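Local coordinates for protein xylose isomerase-like TIM barrel (Anabaena variabilis ATCC 29413, PDB 2QW5) that binds zinc and D-xylose in the mouth of a TIM barrel and is probably an isomerase or epimerase acting on sugars, at residues P251-L256 and A279-N284; F15-T20 and P312-I317; T93-S98 and V131-V136; Q103-L108 and Q163-K168. All blocks are in the same frame, centred on the assembly; numbering follows the deposited sequence. Where two conformers were deposited one is given.

How the contacts relate
The chain enters the barrel through strand 11-14, and the loop after it, 15-20, meets 312-317, which leads into the last helix, 314-332, so contact 2 closes a loop spanning nearly the whole chain and containing the other three. Within it, contact 3 pairs the loops after strands 83-87 and 125-128, while contact 4 pairs the helices that follow them; their segments alternate along the sequence, and the two contacts touch through S98 with Q103 and R104. Contact 1 closes later, joining the loop after strand 243-248 to the end of strand 278-280 and the residues that follow it. It touches contact 2 through N284 and F283, and shares the bound xylose with contact 3.

Contact 1: P251-L256 and A279-N284; sequences PDRGAL and AVEIFN. With ZN (zinc ion), chain D; XLS (D-xylose), chain C.
R253 and F283 lie side by side, both side chains pointing the same way, with the guanidinium and ring planes 49° apart. CE1 of F283 sits over one guanidinium face, 3.4 Å from NH2 of R253, while CD1 of the ring packs against the arginine CB. The arginine chain bends at chi2 and chi3, which brings its end to the ligand: at the guanidinium edge lie xylose O1 and a water that accepts from NH2 and donates to the sugar. That water also binds the zinc ion, as does E281, whose OE1 coordinates the metal at 2.1 Å and approaches R253 NH2 to 3.2 Å, the two flat groups turned 70° against each other. R253 NE is bonded to S249 OG. CZ of F283 reaches C1 of the sugar at 3.5 Å; a leucine here would remove the ring and would probably leave the guanidinium freer to turn and a gap beside C1. The backbones are joined by F283 N to R253 O, 3.0 Å, with the donor nearly along the C=O axis. An Asx turn, G254 N to D252 OD1, shapes the loop beside it. D216, E183 and Q247 complete the metal site of this TIM barrel. Farther out, L256 CD2 meets V280 CG1 at 4.1 Å; helix 314-332 backs L256, V280 and I282, strand 11-14 flanks V280, and helix 217-223 packs on R253.

Contact 2: F15-T20 and P312-I317; sequences FFMFTT and PNAYDI
M17, present as selenomethionine in place of methionine, lays its side chain against A314 at the first turn of helix 314-332. Its CG stands anti to the backbone N (chi1 -179°) and the chain then bends at chi2 and chi3, so that CG approaches A314 CB at 3.9 Å and CE ends 3.6 Å from A314 O. The same methyl meets CG2 of I317, where the two side chains cross at about a right angle. This is the tight, buried part, wholly apolar apart from the helix carbonyl, and I282 extends it by touching both M17 and I317. Here the loop leaving the first strand of the TIM barrel meets the last helix, bringing the two ends of the chain's fold together. F18 carries the packing outward: CE1 lies 4.1 Å from A314 CB, and CZ is equally far from Y315 CE1, a looser approach. Y315 is partly exposed, and its OH bonds to H36 of helix 27-42, whose ring also stacks on F18. On the more solvent-accessible side of the helix start, N313 and D316 form a capping box: N313 OD1 accepts from D316 N at 2.8 Å, and D316 OD2 from N313 N at 2.9 Å.

Contact 3: T93-S98 and V131-V136; sequences TFDPSS and VIPYGV. With XLS (D-xylose), chain C.
D95 crosses P133 at about a right angle, its carboxylate set against CG and CD of the proline. Starting from the backbone, CB of D95 meets P133 CG at 3.7 Å. With CG anti to the backbone N (chi1 -179°), the carboxyl carbon comes closer still, 3.4 Å from P133 CG. At the tip the two oxygens part: OD1 touches P133 CD at 3.3 Å and turns back to its own loop, whereas OD2 lies near P133 CG and forms a salt bridge with R158. OD1 accepts from S97 N at 2.9 Å, met from above the carboxylate plane in an Asx turn; S97 OG also lies against OD1, at a distance so short that its exact geometry is doubtful. An alanine here would keep the CB contact but is likely to leave S97 N without its acceptor, R158 without this carboxylate, and a gap beside P133 CD. S97 OG is also bonded to R158 NE, and it approaches I132 CD1 at 3.7 Å. P96 CG rests 3.4 Å from V131 O, a buried carbonyl with no hydrogen-bond partner in the model. The loop then turns at P133-V136, where Y134 turns one ring face to the xylose, whose C3 stands over the ring centre, while its OH bonds to E189. Both segments are loops following barrel strands, 83-87 and 125-128; helix 148-176 packs against them through R158, Y159 and I165, and helix 101-120 follows directly on the first.

Contact 4: Q103-L108 and Q163-K168; sequences QRQEAL and QPILDK
The aliphatic stem of R104 packs on I165 near the beginning of the contact between helices 101-120 and 148-176. The arginine CB lies 3.9 Å from I165 CD1, and its CD passes I165 CG1; beyond, the chain bends at chi3 and NH1 is bonded to S98 O, so the charged end serves the preceding loop. One residue on, Q105 sits at the exposed rim. Its side chain leaves the backbone pointing away from the other helix, yet a bend at chi2 returns the amide, with NE2 at 3.6 Å from I165 CD1. A turn after R104, L108 completes the grip on the isoleucine: CD1 touches I165 O at 3.6 Å and I165 CG2 at 4.0 Å, and CD2 reaches K168 CB at 4.2 Å. I165 is thus the central side chain, with P96 of the neighbouring loop also on it. The short helix segments run roughly parallel, 27° apart with axes 10.3 Å at closest approach, as neighbouring outer helices of a TIM barrel do. No hydrogen bond or salt bridge spans the two segments, which implies that they are held by shape and by burial of aliphatic carbon.

Contact 1: P251-L256 and A279-N284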
loop_
_atom_site.group_PDB
_atom_site.type_symbol
_atom_site.label_atom_id
_atom_site.label_comp_id
_atom_site.label_asym_id
_atom_site.label_seq_id
_atom_site.Cartn_x
_atom_site.Cartn_y
_atom_site.Cartn_z
ATOM N N PRO A 251 13.791 10.005 21.626
ATOM C CA PRO A 251 12.736 10.196 20.588
ATOM C C PRO A 251 12.874 9.372 19.308
ATOM O O PRO A 251 11.865 8.906 18.776
ATOM C CB PRO A 251 12.854 11.686 20.262
ATOM C CG PRO A 251 13.284 12.286 21.589
ATOM C CD PRO A 251 14.335 11.303 22.071
ATOM N N ASP A 252 14.116 9.159 18.848
ATOM C CA ASP A 252 14.342 8.361 17.643
ATOM C C ASP A 252 14.417 6.851 17.910
ATOM O O ASP A 252 14.605 6.098 16.979
ATOM C CB ASP A 252 15.558 8.870 16.851
ATOM C CG ASP A 252 16.890 8.263 17.303
ATOM O OD1 ASP A 252 17.003 7.788 18.440
ATOM O OD2 ASP A 252 17.832 8.291 16.472
ATOM N N ARG A 253 14.320 6.455 19.180
ATOM C CA ARG A 253 14.334 5.075 19.695
ATOM C C ARG A 253 15.695 4.394 19.577
ATOM O O ARG A 253 15.755 3.225 19.836
ATOM C CB ARG A 253 13.252 4.167 19.101
ATOM C CG ARG A 253 11.896 4.772 18.843
ATOM C CD ARG A 253 11.276 5.548 19.948
ATOM N NE ARG A 253 11.063 4.826 21.193
ATOM C CZ ARG A 253 10.044 4.015 21.506
ATOM N NH1 ARG A 253 9.091 3.646 20.624
ATOM N NH2 ARG A 253 10.033 3.484 22.717
ATOM N N GLY A 254 16.753 5.146 19.262
ATOM C CA GLY A 254 18.114 4.610 19.090
ATOM C C GLY A 254 19.038 4.897 20.272
ATOM O O GLY A 254 18.756 4.457 21.383
ATOM N N ALA A 255 20.106 5.675 20.032
ATOM C CA ALA A 255 21.140 5.962 21.032
ATOM C C ALA A 255 20.583 6.809 22.164
ATOM O O ALA A 255 20.110 7.899 21.934
ATOM C CB ALA A 255 22.327 6.650 20.406
ATOM N N LEU A 256 20.676 6.313 23.390
ATOM C CA LEU A 256 20.091 7.036 24.540
ATOM C C LEU A 256 20.976 8.194 25.043
ATOM O O LEU A 256 20.485 9.181 25.594
ATOM C CB LEU A 256 19.740 6.010 25.630
ATOM C CG LEU A 256 18.945 6.432 26.866
ATOM C CD1 LEU A 256 17.600 7.075 26.477
ATOM C CD2 LEU A 256 18.772 5.209 27.768
ATOM N N ALA A 279 13.511 0.679 32.683
ATOM C CA ALA A 279 13.982 -0.093 31.516
ATOM C C ALA A 279 14.496 0.779 30.365
ATOM O O ALA A 279 13.855 1.715 29.982
ATOM C CB ALA A 279 12.923 -0.991 31.007
ATOM N N VAL A 280 15.693 0.462 29.871
ATOM C CA VAL A 280 16.262 1.084 28.684
ATOM C C VAL A 280 15.596 0.364 27.501
ATOM O O VAL A 280 15.765 -0.837 27.362
ATOM C CB VAL A 280 17.807 0.863 28.616
ATOM C CG1 VAL A 280 18.359 1.208 27.211
ATOM C CG2 VAL A 280 18.487 1.657 29.718
ATOM N N GLU A 281 14.819 1.089 26.689
ATOM C CA GLU A 281 14.160 0.489 25.529
ATOM C C GLU A 281 14.671 1.092 24.212
ATOM O O GLU A 281 14.231 2.150 23.785
ATOM C CB GLU A 281 12.661 0.603 25.622
ATOM C CG GLU A 281 11.989 -0.360 24.619
ATOM C CD GLU A 281 10.511 -0.272 24.644
ATOM O OE1 GLU A 281 10.041 0.891 24.578
ATOM O OE2 GLU A 281 9.842 -1.330 24.692
ATOM N N ILE A 282 15.616 0.391 23.593
ATOM C CA ILE A 282 16.235 0.797 22.359
ATOM C C ILE A 282 15.793 -0.222 21.269
ATOM O O ILE A 282 15.972 -1.451 21.425
ATOM C CB ILE A 282 17.797 0.834 22.516
ATOM C CG1 ILE A 282 18.193 1.945 23.527
ATOM C CG2 ILE A 282 18.492 1.065 21.147
ATOM C CD1 ILE A 282 19.699 2.019 23.805
ATOM N N PHE A 283 15.247 0.318 20.183
ATOM C CA PHE A 283 14.766 -0.440 19.037
ATOM C C PHE A 283 15.902 -0.454 18.027
ATOM O O PHE A 283 16.165 0.527 17.361
ATOM C CB PHE A 283 13.514 0.208 18.439
ATOM C CG PHE A 283 12.299 0.005 19.272
ATOM C CD1 PHE A 283 12.126 0.725 20.438
ATOM C CD2 PHE A 283 11.339 -0.924 18.916
ATOM C CE1 PHE A 283 10.983 0.547 21.237
ATOM C CE2 PHE A 283 10.170 -1.083 19.719
ATOM C CZ PHE A 283 10.033 -0.347 20.875
ATOM N N ASN A 284 16.625 -1.559 17.933
ATOM C CA ASN A 284 17.723 -1.623 16.958
ATOM C C ASN A 284 17.154 -1.654 15.517
ATOM O O ASN A 284 15.997 -2.012 15.305
ATOM C CB ASN A 284 18.621 -2.814 17.295
ATOM C CG ASN A 284 19.962 -2.750 16.619
ATOM O OD1 ASN A 284 20.296 -1.735 16.007
ATOM N ND2 ASN A 284 20.761 -3.842 16.731
HETATM ZN ZN ZN D . 8.031 1.393 24.969
HETATM C C1 XLS C . 6.558 -0.211 20.630
HETATM C C2 XLS C . 5.605 -1.300 21.107
HETATM C C3 XLS C . 5.486 -2.521 20.129
HETATM C C4 XLS C . 5.355 -3.866 20.817
HETATM O O1 XLS C . 6.379 1.197 20.823
HETATM O O2 XLS C . 5.880 -1.684 22.454
HETATM O O3 XLS C . 6.510 -2.726 19.154
HETATM O O4 XLS C . 4.332 -3.776 21.767
HETATM O O HOH W 1 7.735 1.336 22.962
#

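Contact 2: F15-T20 and P312-I317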
loop_
_atom_site.group_PDB
_atom_site.type_symbol
_atom_site.label_atom_id
_atom_site.label_comp_id
_atom_site.label_asym_id
_atom_site.label_seq_id
_atom_site.Cartn_x
_atom_site.Cartn_y
_atom_site.Cartn_z
ATOM N N PHE A 15 15.019 -6.522 24.968
ATOM C CA PHE A 15 15.526 -7.409 23.896
ATOM C C PHE A 15 15.205 -6.898 22.481
ATOM O O PHE A 15 15.636 -7.524 21.534
ATOM C CB PHE A 15 15.153 -8.902 24.094
ATOM C CG PHE A 15 16.307 -9.728 24.567
ATOM C CD1 PHE A 15 16.974 -9.384 25.749
ATOM C CD2 PHE A 15 16.762 -10.822 23.816
ATOM C CE1 PHE A 15 18.072 -10.117 26.192
ATOM C CE2 PHE A 15 17.888 -11.567 24.245
ATOM C CZ PHE A 15 18.522 -11.222 25.449
ATOM N N PHE A 16 14.455 -5.780 22.336
ATOM C CA PHE A 16 14.327 -5.098 21.011
ATOM C C PHE A 16 15.663 -4.593 20.403
ATOM O O PHE A 16 15.686 -4.130 19.257
ATOM C CB PHE A 16 13.331 -3.949 21.087
ATOM C CG PHE A 16 11.905 -4.378 21.312
ATOM C CD1 PHE A 16 11.393 -5.575 20.792
ATOM C CD2 PHE A 16 11.031 -3.530 21.970
ATOM C CE1 PHE A 16 10.063 -5.904 20.914
ATOM C CE2 PHE A 16 9.693 -3.894 22.122
ATOM C CZ PHE A 16 9.210 -5.071 21.576
HETATM N N MSE A 17 16.752 -4.611 21.190
HETATM C CA MSE A 17 18.096 -4.371 20.689
HETATM C C MSE A 17 18.464 -5.519 19.718
HETATM O O MSE A 17 19.311 -5.327 18.843
HETATM C CB MSE A 17 19.103 -4.344 21.831
HETATM C CG MSE A 17 20.595 -4.079 21.431
HETATM SE SE MSE A 17 20.763 -2.368 20.589
HETATM C CE MSE A 17 21.045 -1.347 22.143
ATOM N N PHE A 18 17.850 -6.703 19.896
ATOM C CA PHE A 18 18.174 -7.907 19.120
ATOM C C PHE A 18 17.056 -8.564 18.328
ATOM O O PHE A 18 17.308 -9.111 17.244
ATOM C CB PHE A 18 18.704 -8.999 20.087
ATOM C CG PHE A 18 19.719 -8.511 21.063
ATOM C CD1 PHE A 18 20.986 -8.159 20.647
ATOM C CD2 PHE A 18 19.423 -8.413 22.412
ATOM C CE1 PHE A 18 21.941 -7.688 21.561
ATOM C CE2 PHE A 18 20.364 -7.940 23.327
ATOM C CZ PHE A 18 21.638 -7.591 22.901
ATOM N N THR A 19 15.826 -8.548 18.857
ATOM C CA THR A 19 14.774 -9.379 18.300
ATOM C C THR A 19 13.385 -9.033 18.774
ATOM O O THR A 19 13.243 -8.276 19.711
ATOM C CB THR A 19 15.052 -10.847 18.718
ATOM O OG1 THR A 19 14.236 -11.746 17.974
ATOM C CG2 THR A 19 14.854 -11.060 20.237
ATOM N N THR A 20 12.375 -9.548 18.077
ATOM C CA THR A 20 10.960 -9.478 18.527
ATOM C C THR A 20 10.438 -10.893 18.942
ATOM O O THR A 20 9.260 -11.048 19.348
ATOM C CB THR A 20 10.014 -8.867 17.468
ATOM O OG1 THR A 20 9.925 -9.737 16.346
ATOM C CG2 THR A 20 10.481 -7.523 17.031
ATOM N N PRO A 312 29.201 2.052 15.861
ATOM C CA PRO A 312 28.931 1.431 17.168
ATOM C C PRO A 312 28.109 0.135 17.067
ATOM O O PRO A 312 27.226 0.024 16.186
ATOM C CB PRO A 312 28.161 2.537 17.915
ATOM C CG PRO A 312 28.592 3.779 17.277
ATOM C CD PRO A 312 28.691 3.433 15.832
ATOM N N ASN A 313 28.465 -0.846 17.910
ATOM C CA ASN A 313 27.790 -2.137 17.970
ATOM C C ASN A 313 26.690 -2.087 19.036
ATOM O O ASN A 313 26.581 -1.106 19.779
ATOM C CB ASN A 313 28.772 -3.325 18.093
ATOM C CG ASN A 313 29.402 -3.513 19.463
ATOM O OD1 ASN A 313 28.840 -3.216 20.507
ATOM N ND2 ASN A 313 30.594 -4.088 19.444
ATOM N N ALA A 314 25.899 -3.149 19.084
ATOM C CA ALA A 314 24.778 -3.271 20.026
ATOM C C ALA A 314 25.184 -3.097 21.495
ATOM O O ALA A 314 24.488 -2.450 22.270
ATOM C CB ALA A 314 24.062 -4.639 19.815
ATOM N N TYR A 315 26.351 -3.641 21.863
ATOM C CA TYR A 315 26.855 -3.566 23.230
ATOM C C TYR A 315 27.401 -2.206 23.595
ATOM O O TYR A 315 27.223 -1.757 24.724
ATOM C CB TYR A 315 27.903 -4.664 23.479
ATOM C CG TYR A 315 27.371 -6.069 23.348
ATOM C CD1 TYR A 315 26.132 -6.432 23.882
ATOM C CD2 TYR A 315 28.157 -7.074 22.807
ATOM C CE1 TYR A 315 25.646 -7.705 23.781
ATOM C CE2 TYR A 315 27.682 -8.388 22.704
ATOM C CZ TYR A 315 26.431 -8.693 23.207
ATOM O OH TYR A 315 25.941 -9.958 23.138
ATOM N N ASP A 316 28.052 -1.548 22.636
ATOM C CA ASP A 316 28.511 -0.172 22.802
ATOM C C ASP A 316 27.329 0.725 23.189
ATOM O O ASP A 316 27.404 1.455 24.166
ATOM C CB ASP A 316 29.157 0.378 21.514
ATOM C CG ASP A 316 30.374 -0.432 21.065
ATOM O OD1 ASP A 316 31.109 -0.987 21.915
ATOM O OD2 ASP A 316 30.593 -0.515 19.841
ATOM N N ILE A 317 26.246 0.643 22.419
ATOM C CA ILE A 317 25.056 1.465 22.680
ATOM C C ILE A 317 24.422 1.118 24.046
ATOM O O ILE A 317 24.069 2.032 24.800
ATOM C CB ILE A 317 24.050 1.381 21.507
ATOM C CG1 ILE A 317 24.681 1.955 20.217
ATOM C CG2 ILE A 317 22.729 2.128 21.795
ATOM C CD1 ILE A 317 25.171 3.402 20.298
#

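Contact 3: T93-S98 and V131-V136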
loop_
_atom_site.group_PDB
_atom_site.type_symbol
_atom_site.label_atom_id
_atom_site.label_comp_id
_atom_site.label_asym_id
_atom_site.label_seq_id
_atom_site.Cartn_x
_atom_site.Cartn_y
_atom_site.Cartn_z
ATOM N N THR A 93 -6.549 -9.883 15.232
ATOM C CA THR A 93 -7.371 -11.045 15.638
ATOM C C THR A 93 -7.687 -10.978 17.138
ATOM O O THR A 93 -8.871 -10.952 17.536
ATOM C CB THR A 93 -6.688 -12.362 15.261
ATOM O OG1 THR A 93 -6.478 -12.361 13.844
ATOM C CG2 THR A 93 -7.503 -13.565 15.635
ATOM N N PHE A 94 -6.643 -10.894 17.959
ATOM C CA PHE A 94 -6.772 -10.889 19.423
ATOM C C PHE A 94 -6.980 -9.469 19.870
ATOM O O PHE A 94 -6.082 -8.824 20.444
ATOM C CB PHE A 94 -5.561 -11.526 20.080
ATOM C CG PHE A 94 -5.310 -12.907 19.623
ATOM C CD1 PHE A 94 -6.310 -13.898 19.745
ATOM C CD2 PHE A 94 -4.090 -13.243 19.034
ATOM C CE1 PHE A 94 -6.078 -15.205 19.293
ATOM C CE2 PHE A 94 -3.849 -14.550 18.585
ATOM C CZ PHE A 94 -4.840 -15.529 18.723
ATOM N N ASP A 95 -8.199 -8.980 19.606
ATOM C CA ASP A 95 -8.589 -7.591 19.857
ATOM C C ASP A 95 -9.700 -7.495 20.918
ATOM O O ASP A 95 -10.870 -7.770 20.626
ATOM C CB ASP A 95 -8.989 -6.919 18.538
ATOM C CG ASP A 95 -9.393 -5.458 18.696
ATOM O OD1 ASP A 95 -9.247 -4.871 19.792
ATOM O OD2 ASP A 95 -9.875 -4.888 17.690
ATOM N N PRO A 96 -9.334 -7.060 22.138
ATOM C CA PRO A 96 -10.331 -6.921 23.194
ATOM C C PRO A 96 -11.303 -5.770 23.045
ATOM O O PRO A 96 -12.263 -5.715 23.800
ATOM C CB PRO A 96 -9.483 -6.744 24.457
ATOM C CG PRO A 96 -8.250 -6.103 23.995
ATOM C CD PRO A 96 -7.983 -6.751 22.651
ATOM N N SER A 97 -11.042 -4.867 22.108
ATOM C CA SER A 97 -11.911 -3.733 21.797
ATOM C C SER A 97 -12.858 -4.035 20.626
ATOM O O SER A 97 -13.560 -3.131 20.137
ATOM C CB SER A 97 -11.053 -2.489 21.489
ATOM O OG SER A 97 -10.305 -2.662 20.291
ATOM N N SER A 98 -12.933 -5.289 20.188
ATOM C CA SER A 98 -13.830 -5.692 19.111
ATOM C C SER A 98 -15.287 -5.467 19.499
ATOM O O SER A 98 -15.614 -5.485 20.665
ATOM C CB SER A 98 -13.666 -7.174 18.790
ATOM O OG SER A 98 -14.620 -7.616 17.830
ATOM N N VAL A 131 -4.777 -2.888 24.618
ATOM C CA VAL A 131 -6.165 -2.388 24.487
ATOM C C VAL A 131 -6.561 -2.367 23.001
ATOM O O VAL A 131 -7.419 -3.127 22.564
ATOM C CB VAL A 131 -6.304 -1.014 25.146
ATOM C CG1 VAL A 131 -7.773 -0.520 25.069
ATOM C CG2 VAL A 131 -5.792 -1.050 26.614
ATOM N N ILE A 132 -5.954 -1.477 22.229
ATOM C CA ILE A 132 -6.198 -1.353 20.807
ATOM C C ILE A 132 -4.988 -2.098 20.156
ATOM O O ILE A 132 -3.846 -1.879 20.612
ATOM C CB ILE A 132 -6.175 0.121 20.354
ATOM C CG1 ILE A 132 -7.190 0.979 21.156
ATOM C CG2 ILE A 132 -6.411 0.243 18.841
ATOM C CD1 ILE A 132 -8.617 0.570 20.976
ATOM N N PRO A 133 -5.235 -2.960 19.140
ATOM C CA PRO A 133 -4.177 -3.694 18.413
ATOM C C PRO A 133 -3.069 -2.788 17.913
ATOM O O PRO A 133 -3.356 -1.775 17.302
ATOM C CB PRO A 133 -4.932 -4.304 17.235
ATOM C CG PRO A 133 -6.270 -4.580 17.790
ATOM C CD PRO A 133 -6.563 -3.355 18.624
ATOM N N TYR A 134 -1.816 -3.169 18.171
ATOM C CA TYR A 134 -0.691 -2.312 17.865
ATOM C C TYR A 134 -0.514 -2.114 16.371
ATOM O O TYR A 134 -0.407 -3.089 15.640
ATOM C CB TYR A 134 0.613 -2.870 18.453
ATOM C CG TYR A 134 1.819 -2.103 17.987
ATOM C CD1 TYR A 134 2.150 -0.872 18.555
ATOM C CD2 TYR A 134 2.639 -2.604 16.967
ATOM C CE1 TYR A 134 3.237 -0.149 18.119
ATOM C CE2 TYR A 134 3.715 -1.875 16.514
ATOM C CZ TYR A 134 4.017 -0.662 17.095
ATOM O OH TYR A 134 5.091 0.025 16.642
ATOM N N GLY A 135 -0.440 -0.849 15.950
ATOM C CA GLY A 135 -0.248 -0.478 14.544
ATOM C C GLY A 135 -1.366 -0.753 13.572
ATOM O O GLY A 135 -1.135 -0.631 12.396
ATOM N N VAL A 136 -2.581 -1.052 14.058
ATOM C CA VAL A 136 -3.698 -1.396 13.231
ATOM C C VAL A 136 -4.546 -0.151 13.167
ATOM O O VAL A 136 -5.512 0.008 13.919
ATOM C CB VAL A 136 -4.501 -2.625 13.780
ATOM C CG1 VAL A 136 -5.715 -2.970 12.876
ATOM C CG2 VAL A 136 -3.588 -3.853 13.926
HETATM C C1 XLS C . 6.558 -0.211 20.630
HETATM C C2 XLS C . 5.605 -1.300 21.107
HETATM C C3 XLS C . 5.486 -2.521 20.129
HETATM C C4 XLS C . 5.355 -3.866 20.817
HETATM O O1 XLS C . 6.379 1.197 20.823
HETATM O O2 XLS C . 5.880 -1.684 22.454
HETATM O O3 XLS C . 6.510 -2.726 19.154
HETATM O O4 XLS C . 4.332 -3.776 21.767
#

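Contact 4: Q103-L108 and Q163-K168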
loop_
_atom_site.group_PDB
_atom_site.type_symbol
_atom_site.label_atom_id
_atom_site.label_comp_id
_atom_site.label_asym_id
_atom_site.label_seq_id
_atom_site.Cartn_x
_atom_site.Cartn_y
_atom_site.Cartn_z
ATOM N N GLN A 103 -14.939 -12.510 19.778
ATOM C CA GLN A 103 -13.613 -11.995 19.432
ATOM C C GLN A 103 -12.950 -11.482 20.711
ATOM O O GLN A 103 -11.808 -11.802 20.981
ATOM C CB GLN A 103 -13.663 -10.869 18.382
ATOM C CG GLN A 103 -12.250 -10.507 17.880
ATOM C CD GLN A 103 -12.232 -9.674 16.639
ATOM O OE1 GLN A 103 -13.206 -9.025 16.272
ATOM N NE2 GLN A 103 -11.080 -9.631 16.010
ATOM N N ARG A 104 -13.694 -10.705 21.502
ATOM C CA ARG A 104 -13.214 -10.186 22.801
ATOM C C ARG A 104 -12.803 -11.293 23.792
ATOM O O ARG A 104 -11.777 -11.175 24.492
ATOM C CB ARG A 104 -14.275 -9.293 23.452
ATOM C CG ARG A 104 -14.532 -8.043 22.674
ATOM C CD ARG A 104 -15.306 -7.035 23.469
ATOM N NE ARG A 104 -16.622 -7.490 23.907
ATOM C CZ ARG A 104 -17.805 -7.138 23.389
ATOM N NH1 ARG A 104 -17.921 -6.342 22.353
ATOM N NH2 ARG A 104 -18.909 -7.620 23.919
ATOM N N GLN A 105 -13.607 -12.364 23.854
ATOM C CA GLN A 105 -13.309 -13.514 24.741
ATOM C C GLN A 105 -12.092 -14.239 24.287
ATOM O O GLN A 105 -11.273 -14.641 25.119
ATOM C CB GLN A 105 -14.474 -14.475 24.844
ATOM C CG GLN A 105 -15.637 -13.841 25.592
ATOM C CD GLN A 105 -15.274 -13.522 27.031
ATOM O OE1 GLN A 105 -14.676 -14.360 27.724
ATOM N NE2 GLN A 105 -15.586 -12.306 27.471
ATOM N N GLU A 106 -11.957 -14.408 22.976
ATOM C CA GLU A 106 -10.722 -15.026 22.438
ATOM C C GLU A 106 -9.490 -14.145 22.702
ATOM O O GLU A 106 -8.383 -14.665 22.911
ATOM C CB GLU A 106 -10.913 -15.429 20.960
ATOM C CG GLU A 106 -11.838 -16.659 20.874
ATOM C CD GLU A 106 -12.390 -16.972 19.472
ATOM O OE1 GLU A 106 -11.876 -16.448 18.462
ATOM O OE2 GLU A 106 -13.355 -17.787 19.403
ATOM N N ALA A 107 -9.686 -12.825 22.709
ATOM C CA ALA A 107 -8.627 -11.864 23.015
ATOM C C ALA A 107 -8.239 -11.966 24.503
ATOM O O ALA A 107 -7.055 -11.920 24.849
ATOM C CB ALA A 107 -9.072 -10.458 22.652
ATOM N N LEU A 108 -9.240 -12.090 25.374
ATOM C CA LEU A 108 -9.010 -12.307 26.820
ATOM C C LEU A 108 -8.192 -13.573 27.088
ATOM O O LEU A 108 -7.269 -13.552 27.920
ATOM C CB LEU A 108 -10.333 -12.390 27.567
ATOM C CG LEU A 108 -10.332 -12.507 29.099
ATOM C CD1 LEU A 108 -9.560 -11.366 29.758
ATOM C CD2 LEU A 108 -11.824 -12.608 29.632
ATOM N N GLN A 163 -12.998 -2.022 28.051
ATOM C CA GLN A 163 -12.905 -1.799 29.498
ATOM C C GLN A 163 -13.266 -3.020 30.380
ATOM O O GLN A 163 -12.475 -3.378 31.263
ATOM C CB GLN A 163 -13.685 -0.550 29.908
ATOM C CG GLN A 163 -12.983 0.739 29.531
ATOM C CD GLN A 163 -13.864 1.976 29.630
ATOM O OE1 GLN A 163 -15.050 1.928 29.325
ATOM N NE2 GLN A 163 -13.267 3.113 30.019
ATOM N N PRO A 164 -14.434 -3.667 30.131
ATOM C CA PRO A 164 -14.765 -4.855 30.936
ATOM C C PRO A 164 -13.812 -6.035 30.742
ATOM O O PRO A 164 -13.625 -6.804 31.667
ATOM C CB PRO A 164 -16.195 -5.220 30.483
ATOM C CG PRO A 164 -16.645 -4.124 29.623
ATOM C CD PRO A 164 -15.491 -3.329 29.163
ATOM N N ILE A 165 -13.206 -6.148 29.550
ATOM C CA ILE A 165 -12.270 -7.228 29.244
ATOM C C ILE A 165 -10.965 -7.033 29.994
ATOM O O ILE A 165 -10.435 -7.998 30.568
ATOM C CB ILE A 165 -12.031 -7.372 27.726
ATOM C CG1 ILE A 165 -13.353 -7.714 26.988
ATOM C CG2 ILE A 165 -10.919 -8.429 27.441
ATOM C CD1 ILE A 165 -13.948 -9.116 27.298
ATOM N N LEU A 166 -10.458 -5.797 30.002
ATOM C CA LEU A 166 -9.247 -5.457 30.754
ATOM C C LEU A 166 -9.461 -5.606 32.272
ATOM O O LEU A 166 -8.531 -6.013 32.991
ATOM C CB LEU A 166 -8.694 -4.059 30.371
ATOM C CG LEU A 166 -7.773 -3.970 29.142
ATOM C CD1 LEU A 166 -6.448 -4.726 29.417
ATOM C CD2 LEU A 166 -8.385 -4.517 27.909
ATOM N N ASP A 167 -10.675 -5.313 32.752
ATOM C CA ASP A 167 -10.996 -5.443 34.177
ATOM C C ASP A 167 -10.855 -6.933 34.556
ATOM O O ASP A 167 -10.183 -7.277 35.551
ATOM C CB ASP A 167 -12.426 -4.895 34.467
ATOM C CG ASP A 167 -12.496 -3.973 35.680
ATOM O OD1 ASP A 167 -11.658 -4.080 36.603
ATOM O OD2 ASP A 167 -13.418 -3.100 35.699
ATOM N N LYS A 168 -11.437 -7.818 33.729
ATOM C CA LYS A 168 -11.368 -9.276 33.950
ATOM C C LYS A 168 -9.922 -9.796 33.888
ATOM O O LYS A 168 -9.478 -10.624 34.711
ATOM C CB LYS A 168 -12.261 -10.060 32.972
ATOM C CG LYS A 168 -13.773 -9.971 33.258
ATOM C CD LYS A 168 -14.161 -10.631 34.594
ATOM C CE LYS A 168 -15.661 -10.560 34.882
ATOM N NZ LYS A 168 -16.104 -9.177 35.176
#